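Endo-beta-mannanase (Opitutaceae bacterium TAV5, PDB 7BOB) hydrolyses beta-1,4-linked mannosides as a homotrimeric exo-beta-1,4-mannosidase of glycoside hydrolase family 5, probably releasing mannose from chain ends. Local coordinates at residues A501-D506 / I530-N535; T505-Y510 / W576-A581; Y510-F515 / V554-E559. One frame throughout, in Å; residues are numbered along the deposited sequence.

Contact 1 (A501-D506 / I530-N535); sequences AITATD and ILMTDN
T503 and M532 meet where the beta hairpin formed by strands 501-505 and 508-512 lies against strand 529-533, the outermost strand of the mixed sheet within this chain. Strands 501-505 and 530-533 do not pair as in a sheet: their N-to-C directions lie 120° apart and their axes come within 7.2 Å, so side chains and a few polar atoms make the join. T503 places OG1 anti to its own N (chi1 -169°), and this hydroxyl donates to T533 O over 2.9 Å. It approaches from above the carbonyl plane, 35° out of it. T503 OG1 also has M532 CE 3.2 Å away, and the two side chains cross at about a right angle. The bend at chi3 carries CE to T503, while the nearly extended chain before it puts M532 SD 3.7 Å from T505 CG2, so the thioether bridges two alternate residues of the hairpin strand. Further along, N535 N gives I502 O a weak, strongly bent bond, while the carboxamide of N535 crosses beside I502 CB, with ND2 at 3.9 Å. A water accepts the N-H of I502 at 3.2 Å and sits near the side chains of D534 and N535. The carboxylate of D534 is itself fixed from outside, by the backbone N of S538 and a salt bridge to R520. L531 and M532 both face V541 in a classic beta bulge of this edge strand, across which the two-stranded hairpin packs.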
loop_
_atom_site.group_PDB
_atom_site.type_symbol
_atom_site.label_atom_id
_atom_site.label_comp_id
_atom_site.label_asym_id
_atom_site.label_seq_id
_atom_site.Cartn_x
_atom_site.Cartn_y
_atom_site.Cartn_z
ATOM N N ALA A 501 -6.380 26.036 -11.057
ATOM C CA ALA A 501 -7.260 27.046 -11.615
ATOM C C ALA A 501 -7.472 28.105 -10.547
ATOM O O ALA A 501 -7.863 27.781 -9.418
ATOM C CB ALA A 501 -8.583 26.443 -12.076
ATOM N N ILE A 502 -7.183 29.357 -10.894
ATOM C CA ILE A 502 -7.323 30.496 -9.998
ATOM C C ILE A 502 -8.479 31.343 -10.507
ATOM O O ILE A 502 -8.631 31.528 -11.717
ATOM C CB ILE A 502 -6.019 31.312 -9.929
ATOM C CG1 ILE A 502 -4.866 30.400 -9.522
ATOM C CG2 ILE A 502 -6.167 32.509 -8.985
ATOM C CD1 ILE A 502 -3.657 31.144 -9.062
ATOM N N THR A 503 -9.302 31.842 -9.592
ATOM C CA THR A 503 -10.562 32.457 -9.985
ATOM C C THR A 503 -11.018 33.413 -8.884
ATOM O O THR A 503 -10.321 33.630 -7.888
ATOM C CB THR A 503 -11.615 31.378 -10.274
ATOM O OG1 THR A 503 -12.753 31.975 -10.911
ATOM C CG2 THR A 503 -12.057 30.696 -8.965
ATOM N N ALA A 504 -12.210 33.983 -9.068
ATOM C CA ALA A 504 -12.782 34.892 -8.077
ATOM C C ALA A 504 -14.290 34.953 -8.261
ATOM O O ALA A 504 -14.762 35.181 -9.379
ATOM C CB ALA A 504 -12.191 36.304 -8.205
ATOM N N THR A 505 -15.038 34.746 -7.174
ATOM C CA THR A 505 -16.434 35.152 -7.153
ATOM C C THR A 505 -16.490 36.614 -6.709
ATOM O O THR A 505 -15.462 37.265 -6.501
ATOM C CB THR A 505 -17.287 34.265 -6.235
ATOM O OG1 THR A 505 -16.860 34.412 -4.875
ATOM C CG2 THR A 505 -17.223 32.791 -6.640
ATOM N N ASP A 506 -17.700 37.137 -6.523
ATOM C CA ASP A 506 -17.837 38.535 -6.131
ATOM C C ASP A 506 -17.395 38.802 -4.696
ATOM O O ASP A 506 -17.352 39.970 -4.292
ATOM C CB ASP A 506 -19.283 38.995 -6.331
ATOM C CG ASP A 506 -19.677 39.042 -7.799
ATOM O OD1 ASP A 506 -18.786 39.281 -8.646
ATOM O OD2 ASP A 506 -20.871 38.836 -8.102
ATOM N N ILE A 530 -21.060 30.796 -19.679
ATOM C CA ILE A 530 -19.839 30.748 -18.885
ATOM C C ILE A 530 -20.013 31.710 -17.715
ATOM O O ILE A 530 -19.945 32.929 -17.881
ATOM C CB ILE A 530 -18.611 31.087 -19.736
ATOM C CG1 ILE A 530 -18.312 29.921 -20.683
ATOM C CG2 ILE A 530 -17.400 31.377 -18.863
ATOM C CD1 ILE A 530 -17.325 30.273 -21.790
ATOM N N LEU A 531 -20.249 31.163 -16.527
ATOM C CA LEU A 531 -20.498 32.015 -15.372
ATOM C C LEU A 531 -19.204 32.567 -14.779
ATOM O O LEU A 531 -19.184 33.708 -14.302
ATOM C CB LEU A 531 -21.297 31.242 -14.328
ATOM C CG LEU A 531 -21.993 31.995 -13.197
ATOM C CD1 LEU A 531 -23.301 32.621 -13.658
ATOM C CD2 LEU A 531 -22.254 31.032 -12.026
ATOM N N MET A 532 -18.121 31.793 -14.813
ATOM C CA MET A 532 -16.835 32.221 -14.283
ATOM C C MET A 532 -15.733 31.615 -15.136
ATOM O O MET A 532 -15.900 30.547 -15.731
ATOM C CB MET A 532 -16.630 31.798 -12.821
ATOM C CG MET A 532 -17.478 32.536 -11.813
ATOM S SD MET A 532 -17.491 31.720 -10.196
ATOM C CE MET A 532 -15.726 31.401 -9.989
ATOM N N THR A 533 -14.597 32.296 -15.172
ATOM C CA THR A 533 -13.419 31.820 -15.869
ATOM C C THR A 533 -12.301 31.715 -14.852
ATOM O O THR A 533 -12.358 32.334 -13.788
ATOM C CB THR A 533 -13.001 32.776 -17.011
ATOM O OG1 THR A 533 -12.982 34.128 -16.522
ATOM C CG2 THR A 533 -13.985 32.692 -18.168
ATOM N N ASP A 534 -11.282 30.931 -15.170
ATOM C CA ASP A 534 -10.079 31.041 -14.365
ATOM C C ASP A 534 -9.353 32.332 -14.759
ATOM O O ASP A 534 -9.812 33.092 -15.623
ATOM C CB ASP A 534 -9.205 29.791 -14.504
ATOM C CG ASP A 534 -8.721 29.574 -15.915
ATOM O OD1 ASP A 534 -9.239 30.263 -16.819
ATOM O OD2 ASP A 534 -7.827 28.717 -16.122
ATOM N N ASN A 535 -8.226 32.612 -14.100
ATOM C CA ASN A 535 -7.580 33.900 -14.301
ATOM C C ASN A 535 -6.855 33.979 -15.641
ATOM O O ASN A 535 -6.504 35.081 -16.074
ATOM C CB ASN A 535 -6.644 34.224 -13.116
ATOM C CG ASN A 535 -5.330 33.418 -13.127
ATOM O OD1 ASN A 535 -5.193 32.405 -13.823
ATOM N ND2 ASN A 535 -4.360 33.870 -12.327
HETATM O O HOH W 1 -6.012 30.000 -13.782
#

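Contact 2 (T505-Y510 / W576-A581); sequences TDEGPY and WSAWYA
Chi1 of -73° turns the Y510 ring away from its own carbonyl carbon, and chi1 of 173° swings the W579 indole out from the helix, so that the two rings meet in a T-shaped (edge-to-face) pair. The indole supplies the edge: W579 CE3 stands 3.6 Å above the plane of the Y510 phenol, over its centre. The centroid of the six-membered ring of W579 is 4.9 Å from that of Y510, and the planes are inclined at 69°. T505 CG2 comes obliquely to the same indole ring, 3.8 Å from W579 CZ3, so Y510 and T505 both pack on the six-membered ring. The phenol reaches past the indole to the helix backbone, where its hydroxyl is hydrogen-bonded to S575 O, just before the segment. Nearer the solvent, E507 bends back from the hairpin turn and rests its carboxylate on the helix, with OE2 3.5 Å from A578 CB. Strand 508-510 runs nearly square to helix 576-581. W579 is thus wedged between the hairpin and strand 529-533, touching M532 there and meeting F512 edge-to-face, while Y580 and W576 turn toward helix 406-422.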
loop_
_atom_site.group_PDB
_atom_site.type_symbol
_atom_site.label_atom_id
_atom_site.label_comp_id
_atom_site.label_asym_id
_atom_site.label_seq_id
_atom_site.Cartn_x
_atom_site.Cartn_y
_atom_site.Cartn_z
ATOM N N THR A 505 -15.038 34.746 -7.174
ATOM C CA THR A 505 -16.434 35.152 -7.153
ATOM C C THR A 505 -16.490 36.614 -6.709
ATOM O O THR A 505 -15.462 37.265 -6.501
ATOM C CB THR A 505 -17.287 34.265 -6.235
ATOM O OG1 THR A 505 -16.860 34.412 -4.875
ATOM C CG2 THR A 505 -17.223 32.791 -6.640
ATOM N N ASP A 506 -17.700 37.137 -6.523
ATOM C CA ASP A 506 -17.837 38.535 -6.131
ATOM C C ASP A 506 -17.395 38.802 -4.696
ATOM O O ASP A 506 -17.352 39.970 -4.292
ATOM C CB ASP A 506 -19.283 38.995 -6.331
ATOM C CG ASP A 506 -19.677 39.042 -7.799
ATOM O OD1 ASP A 506 -18.786 39.281 -8.646
ATOM O OD2 ASP A 506 -20.871 38.836 -8.102
ATOM N N GLU A 507 -17.059 37.768 -3.923
ATOM C CA GLU A 507 -16.649 37.972 -2.542
ATOM C C GLU A 507 -15.154 37.781 -2.314
ATOM O O GLU A 507 -14.644 38.224 -1.278
ATOM C CB GLU A 507 -17.418 37.029 -1.606
ATOM C CG GLU A 507 -18.944 37.168 -1.628
ATOM C CD GLU A 507 -19.629 35.806 -1.692
ATOM O OE1 GLU A 507 -19.737 35.263 -2.814
ATOM O OE2 GLU A 507 -20.031 35.266 -0.629
ATOM N N GLY A 508 -14.439 37.133 -3.230
ATOM C CA GLY A 508 -13.028 36.912 -3.032
ATOM C C GLY A 508 -12.416 35.904 -3.979
ATOM O O GLY A 508 -13.078 35.326 -4.852
ATOM N N PRO A 509 -11.117 35.676 -3.801
ATOM C CA PRO A 509 -10.356 34.795 -4.688
ATOM C C PRO A 509 -10.391 33.330 -4.255
ATOM O O PRO A 509 -10.568 32.994 -3.084
ATOM C CB PRO A 509 -8.936 35.351 -4.545
ATOM C CG PRO A 509 -8.891 35.748 -3.078
ATOM C CD PRO A 509 -10.268 36.275 -2.757
ATOM N N TYR A 510 -10.170 32.455 -5.236
ATOM C CA TYR A 510 -10.197 31.015 -5.022
ATOM C C TYR A 510 -9.145 30.351 -5.890
ATOM O O TYR A 510 -8.877 30.793 -7.012
ATOM C CB TYR A 510 -11.556 30.425 -5.363
ATOM C CG TYR A 510 -12.602 30.767 -4.358
ATOM C CD1 TYR A 510 -12.777 29.983 -3.221
ATOM C CD2 TYR A 510 -13.410 31.894 -4.526
ATOM C CE1 TYR A 510 -13.758 30.300 -2.274
ATOM C CE2 TYR A 510 -14.389 32.220 -3.590
ATOM C CZ TYR A 510 -14.556 31.419 -2.468
ATOM O OH TYR A 510 -15.507 31.735 -1.535
ATOM N N TRP A 576 -14.470 29.103 1.880
ATOM C CA TRP A 576 -14.978 27.797 1.460
ATOM C C TRP A 576 -16.501 27.766 1.536
ATOM O O TRP A 576 -17.189 27.377 0.585
ATOM C CB TRP A 576 -14.388 26.679 2.330
ATOM C CG TRP A 576 -12.912 26.520 2.211
ATOM C CD1 TRP A 576 -12.090 27.120 1.290
ATOM C CD2 TRP A 576 -12.063 25.732 3.052
ATOM N NE1 TRP A 576 -10.790 26.748 1.507
ATOM C CE2 TRP A 576 -10.743 25.894 2.578
ATOM C CE3 TRP A 576 -12.292 24.896 4.157
ATOM C CZ2 TRP A 576 -9.652 25.245 3.168
ATOM C CZ3 TRP A 576 -11.215 24.265 4.751
ATOM C CH2 TRP A 576 -9.908 24.432 4.250
ATOM N N SER A 577 -17.046 28.204 2.662
ATOM C CA SER A 577 -18.486 28.145 2.829
ATOM C C SER A 577 -19.174 29.199 1.957
ATOM O O SER A 577 -20.210 28.936 1.340
ATOM C CB SER A 577 -18.803 28.309 4.313
ATOM O OG SER A 577 -20.149 28.627 4.543
ATOM N N ALA A 578 -18.579 30.383 1.847
ATOM C CA ALA A 578 -19.139 31.398 0.957
ATOM C C ALA A 578 -19.196 30.916 -0.492
ATOM O O ALA A 578 -20.056 31.367 -1.257
ATOM C CB ALA A 578 -18.318 32.685 1.055
ATOM N N TRP A 579 -18.307 29.991 -0.876
ATOM C CA TRP A 579 -18.332 29.435 -2.228
ATOM C C TRP A 579 -19.688 28.818 -2.558
ATOM O O TRP A 579 -20.256 29.079 -3.627
ATOM C CB TRP A 579 -17.232 28.383 -2.400
ATOM C CG TRP A 579 -17.334 27.685 -3.725
ATOM C CD1 TRP A 579 -18.024 26.539 -3.999
ATOM C CD2 TRP A 579 -16.752 28.115 -4.975
ATOM N NE1 TRP A 579 -17.893 26.217 -5.334
ATOM C CE2 TRP A 579 -17.124 27.172 -5.953
ATOM C CE3 TRP A 579 -15.969 29.212 -5.355
ATOM C CZ2 TRP A 579 -16.727 27.281 -7.285
ATOM C CZ3 TRP A 579 -15.573 29.324 -6.680
ATOM C CH2 TRP A 579 -15.957 28.367 -7.627
ATOM N N TYR A 580 -20.208 27.953 -1.667
ATOM C CA TYR A 580 -21.488 27.304 -1.957
ATOM C C TYR A 580 -22.613 28.326 -2.062
ATOM O O TYR A 580 -23.498 28.201 -2.923
ATOM C CB TYR A 580 -21.830 26.265 -0.888
ATOM C CG TYR A 580 -20.923 25.071 -0.898
ATOM C CD1 TYR A 580 -21.201 23.967 -1.706
ATOM C CD2 TYR A 580 -19.785 25.049 -0.118
ATOM C CE1 TYR A 580 -20.365 22.881 -1.739
ATOM C CE2 TYR A 580 -18.945 23.972 -0.139
ATOM C CZ TYR A 580 -19.243 22.891 -0.947
ATOM O OH TYR A 580 -18.395 21.829 -0.952
ATOM N N ALA A 581 -22.615 29.326 -1.176
ATOM C CA ALA A 581 -23.680 30.328 -1.198
ATOM C C ALA A 581 -23.716 31.059 -2.538
ATOM O O ALA A 581 -24.779 31.198 -3.153
ATOM C CB ALA A 581 -23.507 31.316 -0.043
#

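Contact 3 (Y510-F515 / V554-E559); sequences YEFTCF and VLADVE
A556 holds the centre of this buried contact, its single methyl set between two phenylalanines: A556 CB lies 3.8 Å from F512 CB and equally far from F515 CE2. The two aromatic side chains use it differently. F512 meets it at the root of its ring, then carries on alongside V558, the two side chains pointing the same way; F512 CE1 ends 4.1 Å from V558 CG1, and CG2 of that valine is as close. F515 starts out away from the 554-559 segment, but its ring swings back and sets its edge, in plane, toward the carbonyl of L555, with CD2 3.7 Å from L555 O. The backbone adds one clear bond between the segments, D557 N to C514 O at 3.0 Å, with an angle of 150° at the hydrogen. Beside it D557 CB packs on the same peptide, 3.5 Å from C514 O. With CG anti to N (chi1 -167°), the carboxylate of D557 leads on to the helix beyond: OD1 takes the N-H of A560, and OD2 forms a salt bridge with R412, which would be expected to keep the acid negatively charged. S561 of the same helix turn bonds both C514 N and D557 O, stitching loop and helix start together. The chain thus leaves strand 549-554, passes inverse gamma turns centred on L555 and D557, and enters helix 558-564 through a classic aspartate N-cap.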
loop_
_atom_site.group_PDB
_atom_site.type_symbol
_atom_site.label_atom_id
_atom_site.label_comp_id
_atom_site.label_asym_id
_atom_site.label_seq_id
_atom_site.Cartn_x
_atom_site.Cartn_y
_atom_site.Cartn_z
ATOM N N TYR A 510 -10.170 32.455 -5.236
ATOM C CA TYR A 510 -10.197 31.015 -5.022
ATOM C C TYR A 510 -9.145 30.351 -5.890
ATOM O O TYR A 510 -8.877 30.793 -7.012
ATOM C CB TYR A 510 -11.556 30.425 -5.363
ATOM C CG TYR A 510 -12.602 30.767 -4.358
ATOM C CD1 TYR A 510 -12.777 29.983 -3.221
ATOM C CD2 TYR A 510 -13.410 31.894 -4.526
ATOM C CE1 TYR A 510 -13.758 30.300 -2.274
ATOM C CE2 TYR A 510 -14.389 32.220 -3.590
ATOM C CZ TYR A 510 -14.556 31.419 -2.468
ATOM O OH TYR A 510 -15.507 31.735 -1.535
ATOM N N GLU A 511 -8.555 29.283 -5.372
ATOM C CA GLU A 511 -7.612 28.479 -6.136
ATOM C C GLU A 511 -7.939 27.012 -5.926
ATOM O O GLU A 511 -7.963 26.541 -4.785
ATOM C CB GLU A 511 -6.169 28.771 -5.727
ATOM C CG GLU A 511 -5.164 27.911 -6.442
ATOM C CD GLU A 511 -3.771 28.128 -5.916
ATOM O OE1 GLU A 511 -3.290 29.280 -5.992
ATOM O OE2 GLU A 511 -3.168 27.159 -5.407
ATOM N N PHE A 512 -8.188 26.298 -7.023
ATOM C CA PHE A 512 -8.480 24.869 -7.008
ATOM C C PHE A 512 -7.291 24.103 -7.573
ATOM O O PHE A 512 -6.970 24.242 -8.758
ATOM C CB PHE A 512 -9.737 24.567 -7.820
ATOM C CG PHE A 512 -10.944 25.290 -7.331
ATOM C CD1 PHE A 512 -11.587 24.878 -6.180
ATOM C CD2 PHE A 512 -11.415 26.404 -7.993
ATOM C CE1 PHE A 512 -12.703 25.551 -5.710
ATOM C CE2 PHE A 512 -12.541 27.088 -7.515
ATOM C CZ PHE A 512 -13.178 26.657 -6.383
ATOM N N THR A 513 -6.668 23.269 -6.735
ATOM C CA THR A 513 -5.541 22.444 -7.147
ATOM C C THR A 513 -5.922 21.015 -7.498
ATOM O O THR A 513 -5.086 20.303 -8.047
ATOM C CB THR A 513 -4.478 22.402 -6.044
ATOM O OG1 THR A 513 -5.023 21.709 -4.907
ATOM C CG2 THR A 513 -4.055 23.815 -5.648
ATOM N N CYS A 514 -7.137 20.564 -7.203
ATOM C CA CYS A 514 -7.538 19.183 -7.463
ATOM C C CYS A 514 -8.625 19.130 -8.518
ATOM O O CYS A 514 -9.492 20.013 -8.581
ATOM C CB CYS A 514 -8.047 18.484 -6.202
ATOM S SG CYS A 514 -6.902 18.504 -4.835
ATOM N N PHE A 515 -8.604 18.067 -9.306
ATOM C CA PHE A 515 -9.523 17.889 -10.411
ATOM C C PHE A 515 -9.907 16.426 -10.441
ATOM O O PHE A 515 -9.118 15.559 -10.050
ATOM C CB PHE A 515 -8.881 18.359 -11.740
ATOM C CG PHE A 515 -8.468 19.809 -11.702
ATOM C CD1 PHE A 515 -7.199 20.169 -11.279
ATOM C CD2 PHE A 515 -9.373 20.813 -12.010
ATOM C CE1 PHE A 515 -6.830 21.505 -11.188
ATOM C CE2 PHE A 515 -9.005 22.144 -11.931
ATOM C CZ PHE A 515 -7.724 22.486 -11.521
ATOM N N VAL A 554 -19.257 23.070 -11.971
ATOM C CA VAL A 554 -17.913 23.560 -11.663
ATOM C C VAL A 554 -16.897 22.545 -12.168
ATOM O O VAL A 554 -16.928 21.373 -11.763
ATOM C CB VAL A 554 -17.724 23.798 -10.151
ATOM C CG1 VAL A 554 -16.298 24.256 -9.845
ATOM C CG2 VAL A 554 -18.760 24.784 -9.612
ATOM N N LEU A 555 -15.976 22.994 -13.017
ATOM C CA LEU A 555 -14.982 22.109 -13.619
ATOM C C LEU A 555 -13.750 21.976 -12.731
ATOM O O LEU A 555 -12.621 22.148 -13.175
ATOM C CB LEU A 555 -14.608 22.611 -15.011
ATOM C CG LEU A 555 -15.822 22.847 -15.922
ATOM C CD1 LEU A 555 -15.425 23.390 -17.296
ATOM C CD2 LEU A 555 -16.624 21.557 -16.061
ATOM N N ALA A 556 -13.965 21.698 -11.450
ATOM C CA ALA A 556 -12.866 21.431 -10.531
ATOM C C ALA A 556 -13.416 20.590 -9.393
ATOM O O ALA A 556 -14.624 20.584 -9.131
ATOM C CB ALA A 556 -12.223 22.712 -9.995
ATOM N N ASP A 557 -12.519 19.857 -8.731
ATOM C CA ASP A 557 -12.913 19.057 -7.572
ATOM C C ASP A 557 -12.878 19.956 -6.343
ATOM O O ASP A 557 -11.887 20.009 -5.605
ATOM C CB ASP A 557 -12.005 17.843 -7.423
ATOM C CG ASP A 557 -12.555 16.830 -6.450
ATOM O OD1 ASP A 557 -13.408 17.211 -5.602
ATOM O OD2 ASP A 557 -12.119 15.665 -6.516
ATOM N N VAL A 558 -14.004 20.641 -6.104
ATOM C CA VAL A 558 -14.091 21.670 -5.062
ATOM C C VAL A 558 -13.728 21.092 -3.698
ATOM O O VAL A 558 -12.807 21.565 -3.015
ATOM C CB VAL A 558 -15.500 22.292 -5.056
ATOM C CG1 VAL A 558 -15.661 23.324 -3.936
ATOM C CG2 VAL A 558 -15.802 22.910 -6.416
ATOM N N GLU A 559 -14.445 20.049 -3.284
ATOM C CA GLU A 559 -14.248 19.532 -1.941
ATOM C C GLU A 559 -12.839 18.998 -1.748
ATOM O O GLU A 559 -12.233 19.212 -0.690
ATOM C CB GLU A 559 -15.294 18.465 -1.637
ATOM C CG GLU A 559 -16.685 19.063 -1.424
ATOM C CD GLU A 559 -17.386 19.355 -2.743
ATOM O OE1 GLU A 559 -16.874 18.945 -3.807
ATOM O OE2 GLU A 559 -18.457 19.971 -2.705
#

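In the fold
All three contacts lie in the C-terminal alpha/beta domain, well away from the parallel eight-stranded sheet of the N-terminal part. Following the chain, the hairpin 501-512, with the loop just after it for contact 3, supplies one side of each. Contact 1 closes the shortest loop, bringing 530-535 back onto the first hairpin strand. The chain then runs through strands 539-546 and 549-554 and returns at 554-559 to close contact 3, whose loop crosses that of contact 1. Helix 569-583 closes contact 2 last, and contact 3 is nested within its loop. W579 of contact 2 touches M532 of contact 1 and F512 and V558 of contact 3, tying hairpin, sheet edge and two helices together.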